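Local coordinates for protein alpha-glucosidase (Bacteroides thetaiotaomicron, PDB 5XFM) that hydrolyses beta-L-arabinopyranosides and alpha-galactosides, acting as a bifunctional glycoside hydrolase of family 97 with a bound calcium ion, at residues F320-Y326 / L531-L536; V17-P22 / R95-C101; W361-Y367 / G374-D380. The protein carries 1 engineered substitution. All blocks are in the same frame, centred on the assembly; numbering follows the deposited sequence.

Interaction 1: F320-Y326 / L531-L536; sequences FASAMGY and LAPNNL
F320 presses one ring face against the backbone of A532 and P533. P533 CA lies 3.8 Å from the ring centroid and 11° off the normal, a CH-pi contact over its middle, while A532 C shares that face nearer the rim. In the ring plane two leucines meet its edge, L531 CB at 3.7 Å from F320 CE2 and L536 CG at 3.8 Å from F320 CE1. The phenylalanine extends from its helix with CG opposite the backbone N (chi1 -178°), and M324 CG lies against the other face, toward its rim. A flexible thioether suits this spot: the bends of M324 at chi2 and chi3 bring CE to 4.0 Å from L531 CD1, with SD alongside L536 CD2. Y326 OH touches L531 CD1 at 3.8 Å, but its hydrogen bond goes to M547 O.

The contact joins the end of helix 311-324, in the TIM-type barrel of family 97, to the loop from strand 526-528 into helix 535-538. A Schellman motif ends the first helix: the positive phi of G325, which glycine tolerates, lets Y326 N bond back to A321 O. P533 is second in the type I turn from A532 to N535, its ring holding the phi the turn needs, and N535 OD1 accepts a bond from A532 N at 3.0 Å. With no hydrogen bond between 320-326 and 531-536, cohesion rests on dispersion, ring-face CH contact and exclusion of water.

Interaction 2: V17-P22 / R95-C101; sequences VVVKGP and RANELTC
N97 reaches across to the backbone of K20 through its amide. CB lies 3.4 Å from K20 O and also brushes V19 CG2. With chi1 at -70° the amide swings beside its own backbone N, and ND2 donates to K20 O (3.0 Å, 158°) nearly within the amide plane, though from above the K20 carbonyl plane. At the other branch, OD1 receives R95 NH1 at 3.0 Å, a nearly straight bond in the guanidinium plane of R95, arriving from above the N97 carbonyl plane. Asparagine suits the place because one short amide can both give and accept. R95, held this way, offers a guanidinium face to P22 CG, which also packs 3.7 Å from R95 CG.

Farther along, hydrocarbon replaces polar groups. L99 CD2 meets V17 CG1 tip to tip at 3.7 Å, and V19 CB sits 3.9 Å from L99 CB; beta-branched valines fit the extended strand while presenting methyls to the leucine. Strand 17-20 bonds to strand 26-31, whereas 91-104 lies between 69-83 and 110-117. The two segments therefore come from different antiparallel sheets, packed face to face with strands running at 162°, as in the beta-sandwich of galactose mutarotase-like domains.

Interaction 3: W361-Y367 / G374-D380; sequences WYSSSGY and GPVNRMD
S363 N donates to P375 O (3.1 Å, 167°) and N377 N to S365 O (3.3 Å), so residues 375-377 run alongside 363-365 in the same direction, with a cis peptide before P375 and a positive phi at N377, a conformation asparagine accepts readily. Y362 stands between two residues of that loop. P375 CG lies over one ring face, 3.8 Å from the centroid, and M379 CE over the opposite face at 3.9 Å, its sulfur making an oblique Met-aromatic contact. R378 CB meets the ring edge, 3.7 Å from Y362 CE2. Exchanging Y362 for an alanine would probably open a gap between P375 and M379 and set the methionine methyl free to turn.

This is a beta-to-alpha connection of the catalytic TIM-type barrel: strand 357-363 ends here, and the loop leads into helix 382-395. W361 CZ3 lies 3.3 Å from G374 O.

A water bridges the inner backbone, donating to S363 O (2.7 Å) and to P375 O while accepting a bond from R378 N. Nearer the surface, D380 OD2 approaches G366 CA at 3.7 Å; a CB on G366 would collide with that carboxylate oxygen, so glycine fits. R378 carries its guanidinium away from the contact to a salt bridge with E388.

In the fold
Interaction 2 belongs to the N-terminal sandwich, whereas interactions 1 and 3 both lie in the family 97 catalytic region. Along the chain, 17-22/95-101 closes before either of the others opens, and interaction 3 is nested within the long loop closed by interaction 1. None touches another: the centres of interactions 1 and 3 are 29 Å apart, with nearest atoms about 15 Å apart, while interaction 2 is 51 Å and 45 Å from them, centre to centre, across the middle of the chain. In interaction 3 the W361 side chain lies about 8 Å from the calcium ion, which is bound by E174, E452 and E458, ligands from both the N-terminal and catalytic ranges.

Interaction 1: F320-Y326 / L531-L536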
ATOM      1  N   PHE A 320      -4.955   2.021  28.959  1.00 25.61           N
ATOM      2  CA  PHE A 320      -4.525   3.179  28.184  1.00 24.00           C
ATOM      3  C   PHE A 320      -5.462   3.384  26.996  1.00 27.86           C
ATOM      4  O   PHE A 320      -5.848   4.508  26.688  1.00 28.41           O
ATOM      5  CB  PHE A 320      -3.070   3.008  27.723  1.00 22.74           C
ATOM      6  CG  PHE A 320      -2.532   4.179  26.948  1.00 20.54           C
ATOM      7  CD1 PHE A 320      -2.712   5.472  27.404  1.00 22.09           C
ATOM      8  CD2 PHE A 320      -1.836   3.985  25.768  1.00 25.23           C
ATOM      9  CE1 PHE A 320      -2.214   6.554  26.693  1.00 22.12           C
ATOM     10  CE2 PHE A 320      -1.342   5.066  25.049  1.00 23.73           C
ATOM     11  CZ  PHE A 320      -1.534   6.351  25.515  1.00 17.81           C
ATOM     12  N   ALA A 321      -5.832   2.296  26.330  1.00 29.01           N
ATOM     13  CA  ALA A 321      -6.809   2.375  25.244  1.00 23.68           C
ATOM     14  C   ALA A 321      -8.123   2.943  25.761  1.00 25.63           C
ATOM     15  O   ALA A 321      -8.713   3.818  25.140  1.00 26.03           O
ATOM     16  CB  ALA A 321      -7.029   1.009  24.615  1.00 21.41           C
ATOM     17  N   SER A 322      -8.569   2.452  26.911  1.00 29.32           N
ATOM     18  CA  SER A 322      -9.800   2.949  27.515  1.00 28.26           C
ATOM     19  C   SER A 322      -9.728   4.451  27.798  1.00 29.08           C
ATOM     20  O   SER A 322     -10.669   5.192  27.514  1.00 32.05           O
ATOM     21  CB  SER A 322     -10.105   2.191  28.804  1.00 27.18           C
ATOM     22  OG  SER A 322     -11.402   2.499  29.267  1.00 32.68           O
ATOM     23  N   ALA A 323      -8.603   4.890  28.353  1.00 26.86           N
ATOM     24  CA  ALA A 323      -8.388   6.298  28.672  1.00 28.94           C
ATOM     25  C   ALA A 323      -8.327   7.158  27.413  1.00 27.93           C
ATOM     26  O   ALA A 323      -8.745   8.315  27.412  1.00 26.52           O
ATOM     27  CB  ALA A 323      -7.108   6.463  29.487  1.00 26.48           C
ATOM     28  N   MET A 324      -7.779   6.590  26.348  1.00 24.52           N
ATOM     29  CA  MET A 324      -7.699   7.276  25.072  1.00 26.33           C
ATOM     30  C   MET A 324      -9.027   7.205  24.313  1.00 25.94           C
ATOM     31  O   MET A 324      -9.237   7.922  23.336  1.00 22.88           O
ATOM     32  CB  MET A 324      -6.566   6.683  24.235  1.00 26.89           C
ATOM     33  CG  MET A 324      -5.189   6.984  24.791  1.00 20.45           C
ATOM     34  SD  MET A 324      -4.788   8.744  24.778  1.00 25.78           S
ATOM     35  CE  MET A 324      -4.855   9.096  23.021  1.00 24.78           C
ATOM     36  N   GLY A 325      -9.922   6.333  24.767  1.00 31.28           N
ATOM     37  CA  GLY A 325     -11.183   6.128  24.077  1.00 22.11           C
ATOM     38  C   GLY A 325     -10.944   5.346  22.801  1.00 29.23           C
ATOM     39  O   GLY A 325     -11.732   5.418  21.854  1.00 33.20           O
ATOM     40  N   TYR A 326      -9.838   4.608  22.769  1.00 27.68           N
ATOM     41  CA  TYR A 326      -9.489   3.822  21.590  1.00 30.13           C
ATOM     42  C   TYR A 326     -10.284   2.525  21.549  1.00 32.27           C
ATOM     43  O   TYR A 326     -10.595   1.939  22.592  1.00 28.34           O
ATOM     44  CB  TYR A 326      -7.985   3.531  21.549  1.00 27.37           C
ATOM     45  CG  TYR A 326      -7.164   4.671  20.981  1.00 31.40           C
ATOM     46  CD1 TYR A 326      -7.739   5.916  20.746  1.00 27.21           C
ATOM     47  CD2 TYR A 326      -5.826   4.495  20.654  1.00 26.80           C
ATOM     48  CE1 TYR A 326      -6.998   6.957  20.222  1.00 27.52           C
ATOM     49  CE2 TYR A 326      -5.077   5.531  20.127  1.00 27.28           C
ATOM     50  CZ  TYR A 326      -5.669   6.758  19.913  1.00 27.46           C
ATOM     51  OH  TYR A 326      -4.931   7.791  19.391  1.00 23.87           O
ATOM     52  N   LEU A 531       1.839   5.062  20.500  1.00 23.89           N
ATOM     53  CA  LEU A 531       1.708   5.772  21.763  1.00 26.56           C
ATOM     54  C   LEU A 531       2.045   4.848  22.932  1.00 27.76           C
ATOM     55  O   LEU A 531       2.106   3.629  22.776  1.00 31.02           O
ATOM     56  CB  LEU A 531       0.296   6.338  21.926  1.00 25.40           C
ATOM     57  CG  LEU A 531      -0.143   7.382  20.905  1.00 24.21           C
ATOM     58  CD1 LEU A 531      -1.552   7.861  21.197  1.00 26.73           C
ATOM     59  CD2 LEU A 531       0.829   8.539  20.884  1.00 29.35           C
ATOM     60  N   ALA A 532       2.272   5.437  24.100  1.00 24.50           N
ATOM     61  CA  ALA A 532       2.502   4.671  25.326  1.00 24.44           C
ATOM     62  C   ALA A 532       1.867   5.407  26.513  1.00 21.41           C
ATOM     63  O   ALA A 532       1.690   6.622  26.458  1.00 20.58           O
ATOM     64  CB  ALA A 532       3.977   4.451  25.539  1.00 17.66           C
ATOM     65  N   PRO A 533       1.504   4.675  27.578  1.00 20.56           N
ATOM     66  CA  PRO A 533       0.807   5.289  28.719  1.00 23.22           C
ATOM     67  C   PRO A 533       1.507   6.525  29.295  1.00 21.68           C
ATOM     68  O   PRO A 533       0.846   7.519  29.624  1.00 23.28           O
ATOM     69  CB  PRO A 533       0.775   4.163  29.757  1.00 21.45           C
ATOM     70  CG  PRO A 533       0.874   2.909  28.975  1.00 24.83           C
ATOM     71  CD  PRO A 533       1.605   3.210  27.704  1.00 23.44           C
ATOM     72  N   ASN A 534       2.831   6.471  29.386  1.00 24.61           N
ATOM     73  CA  ASN A 534       3.616   7.593  29.893  1.00 24.07           C
ATOM     74  C   ASN A 534       3.410   8.886  29.102  1.00 29.64           C
ATOM     75  O   ASN A 534       3.696   9.973  29.606  1.00 33.98           O
ATOM     76  CB  ASN A 534       5.099   7.225  29.915  1.00 24.80           C
ATOM     77  CG  ASN A 534       5.607   6.778  28.564  1.00 23.82           C
ATOM     78  OD1 ASN A 534       5.366   5.648  28.145  1.00 21.46           O
ATOM     79  ND2 ASN A 534       6.329   7.656  27.883  1.00 25.54           N
ATOM     80  N   ASN A 535       2.914   8.771  27.868  1.00 26.53           N
ATOM     81  CA  ASN A 535       2.663   9.948  27.044  1.00 22.68           C
ATOM     82  C   ASN A 535       1.568  10.830  27.634  1.00 29.09           C
ATOM     83  O   ASN A 535       1.496  12.025  27.343  1.00 25.93           O
ATOM     84  CB  ASN A 535       2.298   9.557  25.615  1.00 18.50           C
ATOM     85  CG  ASN A 535       3.446   8.892  24.883  1.00 29.73           C
ATOM     86  OD1 ASN A 535       3.240   8.215  23.876  1.00 24.98           O
ATOM     87  ND2 ASN A 535       4.664   9.057  25.406  1.00 28.96           N
ATOM     88  N   LEU A 536       0.701  10.257  28.460  1.00 28.19           N
ATOM     89  CA  LEU A 536      -0.326  11.095  29.066  1.00 32.44           C
ATOM     90  C   LEU A 536       0.292  12.004  30.127  1.00 36.48           C
ATOM     91  O   LEU A 536      -0.339  12.967  30.558  1.00 32.90           O
ATOM     92  CB  LEU A 536      -1.445  10.251  29.673  1.00 28.84           C
ATOM     93  CG  LEU A 536      -2.509   9.779  28.681  1.00 33.29           C
ATOM     94  CD1 LEU A 536      -3.591   8.985  29.397  1.00 27.84           C
ATOM     95  CD2 LEU A 536      -3.104  10.959  27.921  1.00 27.28           C
TER

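Interaction 2: V17-P22 / R95-C101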
ATOM      1  N   VAL A  17      -4.060   0.901 -33.570  1.00 24.84           N
ATOM      2  CA  VAL A  17      -5.252   1.501 -32.986  1.00 25.32           C
ATOM      3  C   VAL A  17      -4.860   2.372 -31.791  1.00 25.79           C
ATOM      4  O   VAL A  17      -3.830   2.137 -31.161  1.00 28.87           O
ATOM      5  CB  VAL A  17      -6.255   0.409 -32.542  1.00 28.96           C
ATOM      6  CG1 VAL A  17      -5.642  -0.447 -31.445  1.00 24.17           C
ATOM      7  CG2 VAL A  17      -7.582   1.015 -32.087  1.00 25.98           C
ATOM      8  N   VAL A  18      -5.685   3.366 -31.478  1.00 25.40           N
ATOM      9  CA  VAL A  18      -5.426   4.282 -30.374  1.00 22.35           C
ATOM     10  C   VAL A  18      -6.647   4.377 -29.451  1.00 25.20           C
ATOM     11  O   VAL A  18      -7.783   4.457 -29.920  1.00 27.39           O
ATOM     12  CB  VAL A  18      -5.058   5.692 -30.896  1.00 22.99           C
ATOM     13  CG1 VAL A  18      -5.099   6.720 -29.775  1.00 25.17           C
ATOM     14  CG2 VAL A  18      -3.686   5.672 -31.545  1.00 21.63           C
ATOM     15  N   VAL A  19      -6.411   4.369 -28.140  1.00 21.33           N
ATOM     16  CA  VAL A  19      -7.485   4.571 -27.174  1.00 22.31           C
ATOM     17  C   VAL A  19      -7.133   5.728 -26.242  1.00 21.09           C
ATOM     18  O   VAL A  19      -5.989   5.869 -25.826  1.00 21.31           O
ATOM     19  CB  VAL A  19      -7.763   3.287 -26.355  1.00 21.11           C
ATOM     20  CG1 VAL A  19      -6.507   2.803 -25.651  1.00 19.13           C
ATOM     21  CG2 VAL A  19      -8.889   3.513 -25.355  1.00 23.81           C
ATOM     22  N   LYS A  20      -8.120   6.568 -25.940  1.00 23.60           N
ATOM     23  CA  LYS A  20      -7.904   7.768 -25.135  1.00 24.58           C
ATOM     24  C   LYS A  20      -8.722   7.765 -23.845  1.00 21.71           C
ATOM     25  O   LYS A  20      -9.749   7.102 -23.750  1.00 23.45           O
ATOM     26  CB  LYS A  20      -8.254   9.015 -25.948  1.00 24.21           C
ATOM     27  CG  LYS A  20      -7.616   9.065 -27.329  1.00 27.63           C
ATOM     28  CD  LYS A  20      -8.117  10.260 -28.126  1.00 29.25           C
ATOM     29  CE  LYS A  20      -7.465  10.328 -29.497  1.00 35.47           C
ATOM     30  NZ  LYS A  20      -7.853  11.570 -30.216  1.00 40.87           N
ATOM     31  N   GLY A  21      -8.244   8.490 -22.843  1.00 28.06           N
ATOM     32  CA  GLY A  21      -9.037   8.766 -21.659  1.00 28.10           C
ATOM     33  C   GLY A  21     -10.179   9.689 -22.027  1.00 23.79           C
ATOM     34  O   GLY A  21     -10.165  10.278 -23.102  1.00 26.37           O
ATOM     35  N   PRO A  22     -11.163   9.841 -21.127  1.00 29.85           N
ATOM     36  CA  PRO A  22     -12.366  10.648 -21.376  1.00 33.00           C
ATOM     37  C   PRO A  22     -12.087  12.102 -21.783  1.00 29.26           C
ATOM     38  O   PRO A  22     -12.769  12.620 -22.675  1.00 31.26           O
ATOM     39  CB  PRO A  22     -13.092  10.595 -20.026  1.00 34.23           C
ATOM     40  CG  PRO A  22     -12.688   9.275 -19.458  1.00 28.66           C
ATOM     41  CD  PRO A  22     -11.240   9.134 -19.836  1.00 26.24           C
ATOM     42  N   ARG A  95     -15.032   6.545 -14.793  1.00 27.37           N
ATOM     43  CA  ARG A  95     -15.310   6.864 -16.188  1.00 30.62           C
ATOM     44  C   ARG A  95     -14.071   6.550 -17.010  1.00 26.74           C
ATOM     45  O   ARG A  95     -13.023   7.164 -16.816  1.00 28.02           O
ATOM     46  CB  ARG A  95     -15.705   8.337 -16.324  1.00 28.28           C
ATOM     47  CG  ARG A  95     -15.909   8.866 -17.735  1.00 31.94           C
ATOM     48  CD  ARG A  95     -16.939   8.104 -18.559  1.00 40.76           C
ATOM     49  NE  ARG A  95     -17.030   8.653 -19.914  1.00 37.94           N
ATOM     50  CZ  ARG A  95     -16.378   8.176 -20.971  1.00 38.44           C
ATOM     51  NH1 ARG A  95     -15.600   7.113 -20.849  1.00 37.59           N
ATOM     52  NH2 ARG A  95     -16.511   8.757 -22.157  1.00 40.80           N
ATOM     53  N   ALA A  96     -14.187   5.589 -17.921  1.00 27.00           N
ATOM     54  CA  ALA A  96     -13.033   5.171 -18.709  1.00 26.84           C
ATOM     55  C   ALA A  96     -13.429   4.664 -20.088  1.00 27.55           C
ATOM     56  O   ALA A  96     -14.586   4.312 -20.325  1.00 31.11           O
ATOM     57  CB  ALA A  96     -12.257   4.100 -17.972  1.00 24.86           C
ATOM     58  N   ASN A  97     -12.466   4.628 -21.001  1.00 22.63           N
ATOM     59  CA  ASN A  97     -12.690   4.000 -22.296  1.00 31.69           C
ATOM     60  C   ASN A  97     -11.935   2.686 -22.395  1.00 24.24           C
ATOM     61  O   ASN A  97     -10.767   2.602 -22.027  1.00 22.05           O
ATOM     62  CB  ASN A  97     -12.299   4.938 -23.439  1.00 28.90           C
ATOM     63  CG  ASN A  97     -13.249   6.113 -23.577  1.00 22.59           C
ATOM     64  OD1 ASN A  97     -14.452   5.978 -23.361  1.00 28.38           O
ATOM     65  ND2 ASN A  97     -12.712   7.274 -23.933  1.00 24.86           N
ATOM     66  N   GLU A  98     -12.621   1.663 -22.887  1.00 23.46           N
ATOM     67  CA  GLU A  98     -12.083   0.312 -22.937  1.00 26.68           C
ATOM     68  C   GLU A  98     -11.798  -0.159 -24.357  1.00 26.39           C
ATOM     69  O   GLU A  98     -12.682  -0.162 -25.218  1.00 31.97           O
ATOM     70  CB  GLU A  98     -13.045  -0.664 -22.267  1.00 23.16           C
ATOM     71  CG  GLU A  98     -12.503  -2.072 -22.159  1.00 24.22           C
ATOM     72  CD  GLU A  98     -13.551  -3.056 -21.674  1.00 30.32           C
ATOM     73  OE1 GLU A  98     -13.449  -3.503 -20.514  1.00 25.38           O
ATOM     74  OE2 GLU A  98     -14.482  -3.367 -22.449  1.00 35.92           O
ATOM     75  N   LEU A  99     -10.551  -0.541 -24.593  1.00 19.91           N
ATOM     76  CA  LEU A  99     -10.131  -1.113 -25.863  1.00 25.72           C
ATOM     77  C   LEU A  99      -9.861  -2.603 -25.712  1.00 19.10           C
ATOM     78  O   LEU A  99      -9.019  -2.999 -24.921  1.00 21.18           O
ATOM     79  CB  LEU A  99      -8.875  -0.413 -26.380  1.00 21.92           C
ATOM     80  CG  LEU A  99      -8.242  -1.053 -27.616  1.00 25.30           C
ATOM     81  CD1 LEU A  99      -9.206  -0.993 -28.800  1.00 23.07           C
ATOM     82  CD2 LEU A  99      -6.914  -0.395 -27.951  1.00 22.36           C
ATOM     83  N   THR A 100     -10.574  -3.430 -26.465  1.00 21.48           N
ATOM     84  CA  THR A 100     -10.312  -4.860 -26.469  1.00 24.90           C
ATOM     85  C   THR A 100      -9.628  -5.257 -27.765  1.00 23.13           C
ATOM     86  O   THR A 100     -10.164  -5.055 -28.848  1.00 27.24           O
ATOM     87  CB  THR A 100     -11.597  -5.698 -26.290  1.00 26.01           C
ATOM     88  OG1 THR A 100     -12.263  -5.317 -25.078  1.00 23.78           O
ATOM     89  CG2 THR A 100     -11.250  -7.183 -26.223  1.00 17.92           C
ATOM     90  N   CYS A 101      -8.422  -5.789 -27.641  1.00 23.75           N
ATOM     91  CA  CYS A 101      -7.638  -6.236 -28.783  1.00 27.58           C
ATOM     92  C   CYS A 101      -7.599  -7.759 -28.874  1.00 26.92           C
ATOM     93  O   CYS A 101      -7.316  -8.448 -27.888  1.00 22.70           O
ATOM     94  CB  CYS A 101      -6.218  -5.673 -28.698  1.00 21.90           C
ATOM     95  SG  CYS A 101      -6.158  -3.866 -28.781  1.00 29.71           S
TER

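Interaction 3: W361-Y367 / G374-D380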
ATOM      1  N   TRP A 361      -1.881 -11.272  17.579  1.00 20.61           N
ATOM      2  CA  TRP A 361      -0.785 -11.584  16.661  1.00 20.25           C
ATOM      3  C   TRP A 361      -0.675 -13.079  16.385  1.00 22.95           C
ATOM      4  O   TRP A 361      -0.717 -13.902  17.306  1.00 16.41           O
ATOM      5  CB  TRP A 361       0.549 -11.077  17.234  1.00 18.42           C
ATOM      6  CG  TRP A 361       1.724 -11.132  16.281  1.00 18.99           C
ATOM      7  CD1 TRP A 361       2.200 -10.105  15.508  1.00 21.79           C
ATOM      8  CD2 TRP A 361       2.594 -12.250  16.029  1.00 17.42           C
ATOM      9  NE1 TRP A 361       3.295 -10.519  14.783  1.00 15.10           N
ATOM     10  CE2 TRP A 361       3.556 -11.829  15.084  1.00 18.84           C
ATOM     11  CE3 TRP A 361       2.646 -13.564  16.502  1.00 15.06           C
ATOM     12  CZ2 TRP A 361       4.557 -12.676  14.610  1.00 18.90           C
ATOM     13  CZ3 TRP A 361       3.634 -14.402  16.026  1.00 17.81           C
ATOM     14  CH2 TRP A 361       4.576 -13.956  15.089  1.00 20.88           C
ATOM     15  N   TYR A 362      -0.556 -13.426  15.109  1.00 20.59           N
ATOM     16  CA  TYR A 362      -0.247 -14.794  14.701  1.00 19.37           C
ATOM     17  C   TYR A 362       0.859 -14.801  13.663  1.00 18.85           C
ATOM     18  O   TYR A 362       0.956 -13.877  12.859  1.00 18.24           O
ATOM     19  CB  TYR A 362      -1.493 -15.492  14.136  1.00 22.28           C
ATOM     20  CG  TYR A 362      -2.475 -15.970  15.179  1.00 22.23           C
ATOM     21  CD1 TYR A 362      -3.366 -15.091  15.780  1.00 19.66           C
ATOM     22  CD2 TYR A 362      -2.516 -17.310  15.559  1.00 20.81           C
ATOM     23  CE1 TYR A 362      -4.265 -15.529  16.738  1.00 20.82           C
ATOM     24  CE2 TYR A 362      -3.411 -17.756  16.517  1.00 19.04           C
ATOM     25  CZ  TYR A 362      -4.280 -16.860  17.103  1.00 19.33           C
ATOM     26  OH  TYR A 362      -5.171 -17.297  18.053  1.00 24.07           O
ATOM     27  N   SER A 363       1.686 -15.843  13.660  1.00 22.18           N
ATOM     28  CA  SER A 363       2.563 -16.063  12.518  1.00 17.12           C
ATOM     29  C   SER A 363       1.792 -16.851  11.470  1.00 21.06           C
ATOM     30  O   SER A 363       1.083 -17.808  11.797  1.00 22.50           O
ATOM     31  CB  SER A 363       3.845 -16.805  12.904  1.00 21.04           C
ATOM     32  OG  SER A 363       4.744 -16.864  11.797  1.00 15.54           O
ATOM     33  N   SER A 364       1.911 -16.437  10.215  1.00 14.28           N
ATOM     34  CA  SER A 364       1.371 -17.227   9.118  1.00 16.01           C
ATOM     35  C   SER A 364       2.187 -18.495   8.996  1.00 14.20           C
ATOM     36  O   SER A 364       1.740 -19.491   8.432  1.00 11.87           O
ATOM     37  CB  SER A 364       1.429 -16.454   7.806  1.00 13.84           C
ATOM     38  OG  SER A 364       2.754 -16.437   7.314  1.00 14.67           O
ATOM     39  N   SER A 365       3.393 -18.436   9.547  1.00 15.93           N
ATOM     40  CA  SER A 365       4.439 -19.401   9.241  1.00 16.13           C
ATOM     41  C   SER A 365       4.246 -20.765   9.879  1.00 23.34           C
ATOM     42  O   SER A 365       4.014 -20.907  11.085  1.00 16.38           O
ATOM     43  CB  SER A 365       5.808 -18.832   9.622  1.00 15.21           C
ATOM     44  OG  SER A 365       5.942 -18.694  11.023  1.00 24.41           O
ATOM     45  N   GLY A 366       4.308 -21.759   9.005  1.00 26.11           N
ATOM     46  CA  GLY A 366       4.414 -23.143   9.374  1.00 16.25           C
ATOM     47  C   GLY A 366       5.709 -23.735   8.857  1.00 20.83           C
ATOM     48  O   GLY A 366       6.505 -24.239   9.643  1.00 23.33           O
ATOM     49  N   TYR A 367       5.934 -23.690   7.543  1.00 15.97           N
ATOM     50  CA  TYR A 367       6.974 -24.545   6.974  1.00 16.29           C
ATOM     51  C   TYR A 367       8.037 -23.907   6.064  1.00 16.32           C
ATOM     52  O   TYR A 367       8.770 -24.633   5.396  1.00 17.29           O
ATOM     53  CB  TYR A 367       6.304 -25.690   6.204  1.00 18.78           C
ATOM     54  CG  TYR A 367       5.435 -25.248   5.043  1.00 28.48           C
ATOM     55  CD1 TYR A 367       5.998 -24.920   3.814  1.00 23.76           C
ATOM     56  CD2 TYR A 367       4.053 -25.174   5.169  1.00 25.92           C
ATOM     57  CE1 TYR A 367       5.214 -24.513   2.752  1.00 24.33           C
ATOM     58  CE2 TYR A 367       3.260 -24.771   4.107  1.00 25.60           C
ATOM     59  CZ  TYR A 367       3.851 -24.441   2.901  1.00 24.74           C
ATOM     60  OH  TYR A 367       3.080 -24.037   1.833  1.00 32.08           O
ATOM     61  N   GLY A 374       5.525 -16.925  18.680  1.00 23.85           N
ATOM     62  CA  GLY A 374       4.249 -17.593  18.542  1.00 18.01           C
ATOM     63  C   GLY A 374       3.070 -16.676  18.745  1.00 19.43           C
ATOM     64  O   GLY A 374       3.240 -15.515  19.103  1.00 21.36           O
ATOM     65  N   PRO A 375       1.861 -17.205  18.520  1.00 20.74           N
ATOM     66  CA  PRO A 375       1.704 -18.615  18.137  1.00 21.84           C
ATOM     67  C   PRO A 375       2.064 -18.907  16.672  1.00 22.00           C
ATOM     68  O   PRO A 375       1.680 -18.150  15.778  1.00 20.49           O
ATOM     69  CB  PRO A 375       0.218 -18.878  18.388  1.00 21.44           C
ATOM     70  CG  PRO A 375      -0.431 -17.543  18.294  1.00 22.86           C
ATOM     71  CD  PRO A 375       0.574 -16.521  18.719  1.00 21.74           C
ATOM     72  N   VAL A 376       2.799 -19.998  16.455  1.00 22.47           N
ATOM     73  CA  VAL A 376       3.126 -20.485  15.116  1.00 17.90           C
ATOM     74  C   VAL A 376       2.241 -21.689  14.794  1.00 24.59           C
ATOM     75  O   VAL A 376       1.703 -22.319  15.707  1.00 16.39           O
ATOM     76  CB  VAL A 376       4.621 -20.894  14.974  1.00 24.42           C
ATOM     77  CG1 VAL A 376       5.533 -19.665  14.941  1.00 19.27           C
ATOM     78  CG2 VAL A 376       5.033 -21.862  16.083  1.00 24.35           C
ATOM     79  N   ASN A 377       2.071 -21.976  13.501  1.00 20.92           N
ATOM     80  CA  ASN A 377       1.353 -23.169  13.037  1.00 20.66           C
ATOM     81  C   ASN A 377      -0.133 -23.166  13.349  1.00 22.63           C
ATOM     82  O   ASN A 377      -0.761 -24.224  13.424  1.00 18.22           O
ATOM     83  CB  ASN A 377       1.990 -24.429  13.632  1.00 23.76           C
ATOM     84  CG  ASN A 377       3.444 -24.556  13.279  1.00 24.40           C
ATOM     85  OD1 ASN A 377       3.850 -24.177  12.184  1.00 18.24           O
ATOM     86  ND2 ASN A 377       4.255 -25.019  14.225  1.00 25.33           N
ATOM     87  N   ARG A 378      -0.699 -21.976  13.506  1.00 18.84           N
ATOM     88  CA  ARG A 378      -2.127 -21.863  13.719  1.00 14.66           C
ATOM     89  C   ARG A 378      -2.870 -21.267  12.508  1.00 18.02           C
ATOM     90  O   ARG A 378      -4.090 -21.147  12.545  1.00 20.28           O
ATOM     91  CB  ARG A 378      -2.401 -21.019  14.972  1.00 16.53           C
ATOM     92  CG  ARG A 378      -1.922 -21.650  16.285  1.00 21.52           C
ATOM     93  CD  ARG A 378      -2.507 -23.043  16.501  1.00 20.53           C
ATOM     94  NE  ARG A 378      -1.941 -23.725  17.665  1.00 32.61           N
ATOM     95  CZ  ARG A 378      -2.479 -23.735  18.886  1.00 31.73           C
ATOM     96  NH1 ARG A 378      -3.617 -23.097  19.135  1.00 25.23           N
ATOM     97  NH2 ARG A 378      -1.875 -24.394  19.864  1.00 31.56           N
ATOM     98  N   MET A 379      -2.162 -20.931  11.431  1.00 13.88           N
ATOM     99  CA  MET A 379      -2.803 -20.223  10.308  1.00 17.01           C
ATOM    100  C   MET A 379      -2.530 -20.852   8.930  1.00 15.71           C
ATOM    101  O   MET A 379      -3.158 -20.485   7.945  1.00 15.37           O
ATOM    102  CB  MET A 379      -2.365 -18.749  10.272  1.00 18.85           C
ATOM    103  CG  MET A 379      -2.897 -17.875  11.412  1.00 14.26           C
ATOM    104  SD  MET A 379      -4.648 -17.490  11.303  1.00 20.59           S
ATOM    105  CE  MET A 379      -5.176 -17.818  12.985  1.00 19.12           C
ATOM    106  N   ASP A 380      -1.601 -21.799   8.854  1.00 21.33           N
ATOM    107  CA  ASP A 380      -1.229 -22.369   7.558  1.00 21.11           C
ATOM    108  C   ASP A 380      -2.052 -23.607   7.209  1.00 22.20           C
ATOM    109  O   ASP A 380      -2.227 -23.936   6.041  1.00 23.18           O
ATOM    110  CB  ASP A 380       0.258 -22.725   7.544  1.00 20.04           C
ATOM    111  CG  ASP A 380       0.629 -23.734   8.622  1.00 28.13           C
ATOM    112  OD1 ASP A 380       0.267 -23.518   9.802  1.00 25.34           O
ATOM    113  OD2 ASP A 380       1.285 -24.743   8.289  1.00 27.33           O
TER
HETATM  114  O   HOH W   1       0.823 -20.894  10.702  1.00 16.13           O
HETATM  115  O   HOH W   2      -0.177 -19.088  13.782  1.00 20.07           O